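Tail protein, 43 kDa (Neisseria meningitidis MC58, PDB 3D37) is of unknown function but is probably a baseplate-hub component of a Mu-like phage tail, built largely from beta domains. Local coordinates at residues D36-V41 with E57-V62; R247-V252 with A271-E276. All coordinates share one frame; numbering follows the deposited sequence.

Interaction 1: residues D36-V41 with E57-V62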
loop_
_atom_site.group_PDB
_atom_site.type_symbol
_atom_site.label_atom_id
_atom_site.label_comp_id
_atom_site.label_asym_id
_atom_site.label_seq_id
_atom_site.Cartn_x
_atom_site.Cartn_y
_atom_site.Cartn_z
ATOM N N ASP A 36 17.334 21.902 -18.642
ATOM C CA ASP A 36 17.627 20.930 -17.590
ATOM C C ASP A 36 16.962 21.434 -16.294
ATOM O O ASP A 36 16.690 22.614 -16.149
ATOM C CB ASP A 36 19.139 20.750 -17.398
ATOM C CG ASP A 36 19.859 20.195 -18.636
ATOM O OD1 ASP A 36 19.214 19.667 -19.594
ATOM O OD2 ASP A 36 21.108 20.218 -18.607
ATOM N N SER A 37 16.631 20.516 -15.393
ATOM C CA SER A 37 15.891 20.850 -14.218
ATOM C C SER A 37 16.376 20.127 -12.960
ATOM O O SER A 37 17.130 19.145 -12.965
ATOM C CB SER A 37 14.408 20.496 -14.427
ATOM O OG SER A 37 14.284 19.146 -14.690
ATOM N N PHE A 38 15.944 20.686 -11.863
ATOM C CA PHE A 38 16.274 20.173 -10.572
ATOM C C PHE A 38 15.082 20.306 -9.643
ATOM O O PHE A 38 14.230 21.198 -9.793
ATOM C CB PHE A 38 17.505 20.871 -9.983
ATOM C CG PHE A 38 17.330 22.344 -9.738
ATOM C CD1 PHE A 38 16.844 22.812 -8.514
ATOM C CD2 PHE A 38 17.709 23.268 -10.709
ATOM C CE1 PHE A 38 16.686 24.196 -8.267
ATOM C CE2 PHE A 38 17.550 24.676 -10.464
ATOM C CZ PHE A 38 17.035 25.119 -9.244
ATOM N N ASP A 39 15.090 19.395 -8.678
ATOM C CA ASP A 39 14.092 19.266 -7.655
ATOM C C ASP A 39 14.678 18.696 -6.350
ATOM O O ASP A 39 15.282 17.642 -6.385
ATOM C CB ASP A 39 13.041 18.351 -8.225
ATOM C CG ASP A 39 11.722 18.843 -7.951
ATOM O OD1 ASP A 39 11.270 18.516 -6.825
ATOM O OD2 ASP A 39 11.196 19.616 -8.828
ATOM N N PHE A 40 14.544 19.430 -5.249
ATOM C CA PHE A 40 15.088 19.066 -3.933
ATOM C C PHE A 40 14.033 19.130 -2.815
ATOM O O PHE A 40 13.229 20.054 -2.785
ATOM C CB PHE A 40 16.259 20.018 -3.537
ATOM C CG PHE A 40 17.516 19.827 -4.362
ATOM C CD1 PHE A 40 18.558 19.005 -3.918
ATOM C CD2 PHE A 40 17.685 20.530 -5.577
ATOM C CE1 PHE A 40 19.712 18.846 -4.695
ATOM C CE2 PHE A 40 18.842 20.386 -6.333
ATOM C CZ PHE A 40 19.838 19.526 -5.899
ATOM N N VAL A 41 14.064 18.164 -1.903
ATOM C CA VAL A 41 13.183 18.128 -0.752
ATOM C C VAL A 41 14.003 17.770 0.496
ATOM O O VAL A 41 14.849 16.880 0.449
ATOM C CB VAL A 41 12.077 17.051 -0.881
ATOM C CG1 VAL A 41 11.232 17.044 0.355
ATOM C CG2 VAL A 41 11.252 17.233 -2.165
ATOM N N GLU A 57 15.682 33.182 -6.985
ATOM C CA GLU A 57 17.131 33.381 -6.752
ATOM C C GLU A 57 17.973 32.546 -7.727
ATOM O O GLU A 57 17.582 31.462 -8.120
ATOM C CB GLU A 57 17.518 32.934 -5.335
ATOM C CG GLU A 57 16.985 33.783 -4.205
ATOM C CD GLU A 57 17.484 35.167 -4.291
ATOM O OE1 GLU A 57 18.668 35.329 -4.638
ATOM O OE2 GLU A 57 16.690 36.112 -4.071
ATOM N N SER A 58 19.139 33.066 -8.075
ATOM C CA SER A 58 20.104 32.377 -8.886
ATOM C C SER A 58 20.761 31.311 -8.047
ATOM O O SER A 58 20.972 31.502 -6.868
ATOM C CB SER A 58 21.181 33.343 -9.371
ATOM O OG SER A 58 20.654 34.089 -10.418
ATOM N N CYS A 59 21.060 30.168 -8.644
ATOM C CA CYS A 59 21.666 29.091 -7.858
ATOM C C CYS A 59 22.636 28.240 -8.669
ATOM O O CYS A 59 22.665 28.287 -9.876
ATOM C CB CYS A 59 20.598 28.203 -7.211
ATOM S SG CYS A 59 19.593 27.231 -8.363
ATOM N N GLU A 60 23.395 27.446 -7.950
ATOM C CA GLU A 60 24.233 26.416 -8.541
ATOM C C GLU A 60 23.974 25.136 -7.795
ATOM O O GLU A 60 23.759 25.137 -6.580
ATOM C CB GLU A 60 25.726 26.821 -8.478
ATOM C CG GLU A 60 26.037 27.953 -9.412
ATOM C CD GLU A 60 27.364 28.663 -9.080
ATOM O OE1 GLU A 60 27.720 28.723 -7.909
ATOM O OE2 GLU A 60 28.053 29.160 -10.002
ATOM N N VAL A 61 23.935 24.032 -8.538
ATOM C CA VAL A 61 23.762 22.755 -7.936
ATOM C C VAL A 61 25.173 22.168 -7.875
ATOM O O VAL A 61 25.883 22.207 -8.836
ATOM C CB VAL A 61 22.786 21.878 -8.726
ATOM C CG1 VAL A 61 22.707 20.379 -8.066
ATOM C CG2 VAL A 61 21.393 22.606 -8.865
ATOM N N VAL A 62 25.596 21.686 -6.714
ATOM C CA VAL A 62 27.000 21.296 -6.548
ATOM C C VAL A 62 27.040 19.897 -5.939
ATOM O O VAL A 62 26.342 19.605 -4.981
ATOM C CB VAL A 62 27.787 22.325 -5.656
ATOM C CG1 VAL A 62 29.327 22.117 -5.770
ATOM C CG2 VAL A 62 27.455 23.750 -6.056
#

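Interaction 2: residues R247-V252 with A271-E276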
loop_
_atom_site.group_PDB
_atom_site.type_symbol
_atom_site.label_atom_id
_atom_site.label_comp_id
_atom_site.label_asym_id
_atom_site.label_seq_id
_atom_site.Cartn_x
_atom_site.Cartn_y
_atom_site.Cartn_z
ATOM N N ARG A 247 4.087 2.178 -45.296
ATOM C CA ARG A 247 3.949 3.271 -44.341
ATOM C C ARG A 247 4.661 4.519 -44.866
ATOM O O ARG A 247 5.713 4.903 -44.353
ATOM C CB ARG A 247 4.491 2.806 -42.979
ATOM C CG ARG A 247 3.845 3.473 -41.815
ATOM C CD ARG A 247 3.992 2.650 -40.570
ATOM N NE ARG A 247 3.461 3.383 -39.438
ATOM C CZ ARG A 247 4.154 4.268 -38.727
ATOM N NH1 ARG A 247 5.440 4.501 -38.996
ATOM N NH2 ARG A 247 3.558 4.896 -37.716
ATOM N N PRO A 248 4.100 5.132 -45.928
ATOM C CA PRO A 248 4.705 6.273 -46.596
ATOM C C PRO A 248 4.474 7.595 -45.896
ATOM O O PRO A 248 3.431 7.827 -45.287
ATOM C CB PRO A 248 3.986 6.305 -47.950
ATOM C CG PRO A 248 2.642 5.762 -47.657
ATOM C CD PRO A 248 2.841 4.727 -46.588
ATOM N N LYS A 249 5.446 8.471 -46.004
ATOM C CA LYS A 249 5.329 9.762 -45.385
ATOM C C LYS A 249 5.903 10.768 -46.361
ATOM O O LYS A 249 6.815 10.463 -47.128
ATOM C CB LYS A 249 6.056 9.804 -44.017
ATOM C CG LYS A 249 5.712 11.082 -43.216
ATOM C CD LYS A 249 6.468 11.205 -41.916
ATOM C CE LYS A 249 5.529 11.433 -40.718
ATOM N NZ LYS A 249 5.024 12.840 -40.560
ATOM N N THR A 250 5.354 11.966 -46.350
ATOM C CA THR A 250 5.918 13.000 -47.161
ATOM C C THR A 250 6.167 14.145 -46.216
ATOM O O THR A 250 5.305 14.460 -45.396
ATOM C CB THR A 250 5.000 13.400 -48.364
ATOM O OG1 THR A 250 4.447 14.714 -48.156
ATOM C CG2 THR A 250 3.899 12.359 -48.624
ATOM N N VAL A 251 7.352 14.750 -46.311
ATOM C CA VAL A 251 7.746 15.851 -45.430
ATOM C C VAL A 251 8.212 17.061 -46.289
ATOM O O VAL A 251 9.014 16.887 -47.202
ATOM C CB VAL A 251 8.886 15.400 -44.451
ATOM C CG1 VAL A 251 9.364 16.571 -43.611
ATOM C CG2 VAL A 251 8.432 14.201 -43.556
ATOM N N VAL A 252 7.712 18.262 -45.985
ATOM C CA VAL A 252 8.236 19.480 -46.590
ATOM C C VAL A 252 9.349 20.051 -45.713
ATOM O O VAL A 252 9.156 20.290 -44.529
ATOM C CB VAL A 252 7.131 20.567 -46.881
ATOM C CG1 VAL A 252 7.769 21.936 -47.209
ATOM C CG2 VAL A 252 6.227 20.134 -48.030
ATOM N N ALA A 271 17.684 10.573 -38.894
ATOM C CA ALA A 271 18.526 10.177 -37.751
ATOM C C ALA A 271 17.794 10.460 -36.452
ATOM O O ALA A 271 17.866 9.686 -35.485
ATOM C CB ALA A 271 19.877 10.881 -37.801
ATOM N N ASP A 272 17.044 11.551 -36.437
ATOM C CA ASP A 272 16.231 11.869 -35.283
ATOM C C ASP A 272 15.183 10.790 -35.052
ATOM O O ASP A 272 14.968 10.356 -33.931
ATOM C CB ASP A 272 15.557 13.228 -35.455
ATOM C CG ASP A 272 16.534 14.406 -35.294
ATOM O OD1 ASP A 272 17.695 14.200 -34.827
ATOM O OD2 ASP A 272 16.129 15.537 -35.657
ATOM N N TRP A 273 14.527 10.349 -36.121
ATOM C CA TRP A 273 13.542 9.290 -36.006
ATOM C C TRP A 273 14.185 7.978 -35.528
ATOM O O TRP A 273 13.625 7.234 -34.703
ATOM C CB TRP A 273 12.835 9.081 -37.332
ATOM C CG TRP A 273 11.851 10.137 -37.646
ATOM C CD1 TRP A 273 11.197 10.929 -36.751
ATOM C CD2 TRP A 273 11.362 10.503 -38.946
ATOM N NE1 TRP A 273 10.339 11.784 -37.410
ATOM C CE2 TRP A 273 10.422 11.547 -38.757
ATOM C CE3 TRP A 273 11.639 10.067 -40.248
ATOM C CZ2 TRP A 273 9.745 12.159 -39.819
ATOM C CZ3 TRP A 273 10.965 10.673 -41.314
ATOM C CH2 TRP A 273 10.028 11.717 -41.089
ATOM N N ARG A 274 15.380 7.706 -36.053
ATOM C CA ARG A 274 16.064 6.463 -35.720
ATOM C C ARG A 274 16.417 6.445 -34.222
ATOM O O ARG A 274 16.346 5.449 -33.588
ATOM C CB ARG A 274 17.310 6.339 -36.604
ATOM C CG ARG A 274 18.281 5.244 -36.197
ATOM C CD ARG A 274 19.455 5.142 -37.218
ATOM N NE ARG A 274 20.174 3.895 -36.977
ATOM C CZ ARG A 274 21.087 3.365 -37.799
ATOM N NH1 ARG A 274 21.432 3.955 -38.935
ATOM N NH2 ARG A 274 21.662 2.213 -37.461
ATOM N N LEU A 275 16.843 7.569 -33.686
ATOM C CA LEU A 275 17.124 7.692 -32.258
ATOM C C LEU A 275 15.900 7.469 -31.393
ATOM O O LEU A 275 15.985 6.832 -30.315
ATOM C CB LEU A 275 17.729 9.052 -31.947
ATOM C CG LEU A 275 19.177 9.172 -32.364
ATOM C CD1 LEU A 275 19.599 10.696 -32.536
ATOM C CD2 LEU A 275 20.074 8.392 -31.382
ATOM N N GLU A 276 14.760 8.006 -31.844
ATOM C CA GLU A 276 13.498 7.830 -31.111
ATOM C C GLU A 276 13.068 6.389 -30.981
ATOM O O GLU A 276 12.313 6.059 -30.084
ATOM C CB GLU A 276 12.354 8.581 -31.806
ATOM C CG GLU A 276 12.298 10.050 -31.540
ATOM C CD GLU A 276 11.371 10.743 -32.544
ATOM O OE1 GLU A 276 10.426 10.070 -33.027
ATOM O OE2 GLU A 276 11.593 11.935 -32.860
#

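Interaction 1: residues D36-V41 with E57-V62
Val61 packs against two phenylalanine rings that also touch each other, its CG2 over one face of Phe38 and its CG1 at the edge of Phe40. The first methyl lies about 4.1 Å above the Phe38 plane, displaced from the ring centre toward CG and CD2, its nearest ring atoms. Val61 CG1 meets Phe40 CZ at 3.7 Å, close to the plane of that ring. With CG1 anti to the backbone N (chi1 176°), the two methyls of Val61 splay so that each serves a different ring. Between the rings, Phe38 CD1 lies in the plane of Phe40, at its edge.

At the far end of Phe38 the partner changes to sulfur. Cys59 SG approaches Phe38 CZ at 3.4 Å and stands 4.4 Å from the ring centroid, an oblique sulfur-aromatic contact rather than one square over the face. In both residues the outer atom lies between the backbone N and the carbonyl carbon (chi1 63° in Phe38, 67° in Cys59), and Phe38 CZ and Cys59 SG meet. All four touching residues are buried, and no hydrogen bond crosses between the segments, so the contact is purely side-chain packing. Trp22 and Tyr25 meet the Phe40 ring as well, while Met69 touches Phe38.

Strands 37-41 and 58-62 are not paired. Their axes pass 9.8 Å apart at 80°, with alternate residues pointing inward. Strand 37-42 pairs with 24-30 and 84-93, strand 58-63 with 10-14 and 66-81, and 66-81 joins 84-93. Four buried side chains meeting between strands that cross nearly at right angles are what an orthogonally packed beta-barrel core looks like, consistent with the small barrel expected of a GpP-like N-terminal domain.

Interaction 2: residues R247-V252 with A271-E276
Trp273 reaches out from its helix and ends, at CH2, against two side chains of strand 249-252. This end of the indole, CH2 and its neighbour CZ2, is the tight part of the contact. Val251 CG2 comes to 3.8 Å from Trp273 CH2, at the edge of the indole and near its plane. Lys249 CD lies obliquely, 3.7 Å from Trp273 CH2 and 4.0 Å from Trp273 CZ2. The aliphatic part of the lysine thus packs on the benzo end of the indole, alongside the valine methyl. Lys249 sets off extended, CG anti to the backbone N (chi1 -169°), and carries CD across the gap between strand and helix before the chain bends.

Beyond CD the contact loosens. The lysine turns at chi3 and chi4, and Lys249 NZ stops 4.8 Å from Trp273 CZ2 without a polar bond to the helix segment. Only 94 Å² is buried in all, none of the three touching residues is fully enclosed, and the nearest CA atoms, those of Lys249 and Trp273, are 12.5 Å apart. No hydrogen bond links the segments: the tryptophan ring and the lysine chain span the distance, with the valine methyl meeting the ring. Phe213 adds an edge-to-face partner for Trp273 and also touches Lys249.

Strand 249-252 is an outermost strand, within this chain, of a three-stranded sheet, running parallel to strand 215-220, with 234-239 beyond it. Trp273 lies near the C-terminal end of helix 259-276. On another flank the helix is tied to strand 330-337 by the Arg274-Glu337 salt bridge and by a hydrogen bond from Lys336 NZ to Leu275 O, so this helix end sits between the small sheet and the strands that include 278-285 and 330-337.

In the fold
Interaction 1 is a core contact and interaction 2 a surface one; they share no strand or helix and lie on opposite sides of the chain's centre, their own centres about 36 Å apart and their nearest atoms about 16 Å. Neither uses a hydrogen bond between its segments. In the first, two strands of the N-terminal region meet through four buried side chains: two aromatic rings, a valine and a cysteine. In the second, an edge strand of a small sheet meets a helix through one large ring, a valine methyl and a lysine's methylenes, burying 94 Å² against 165 Å². Nearby, Arg247 forms a salt bridge with Asp100 of the third subunit.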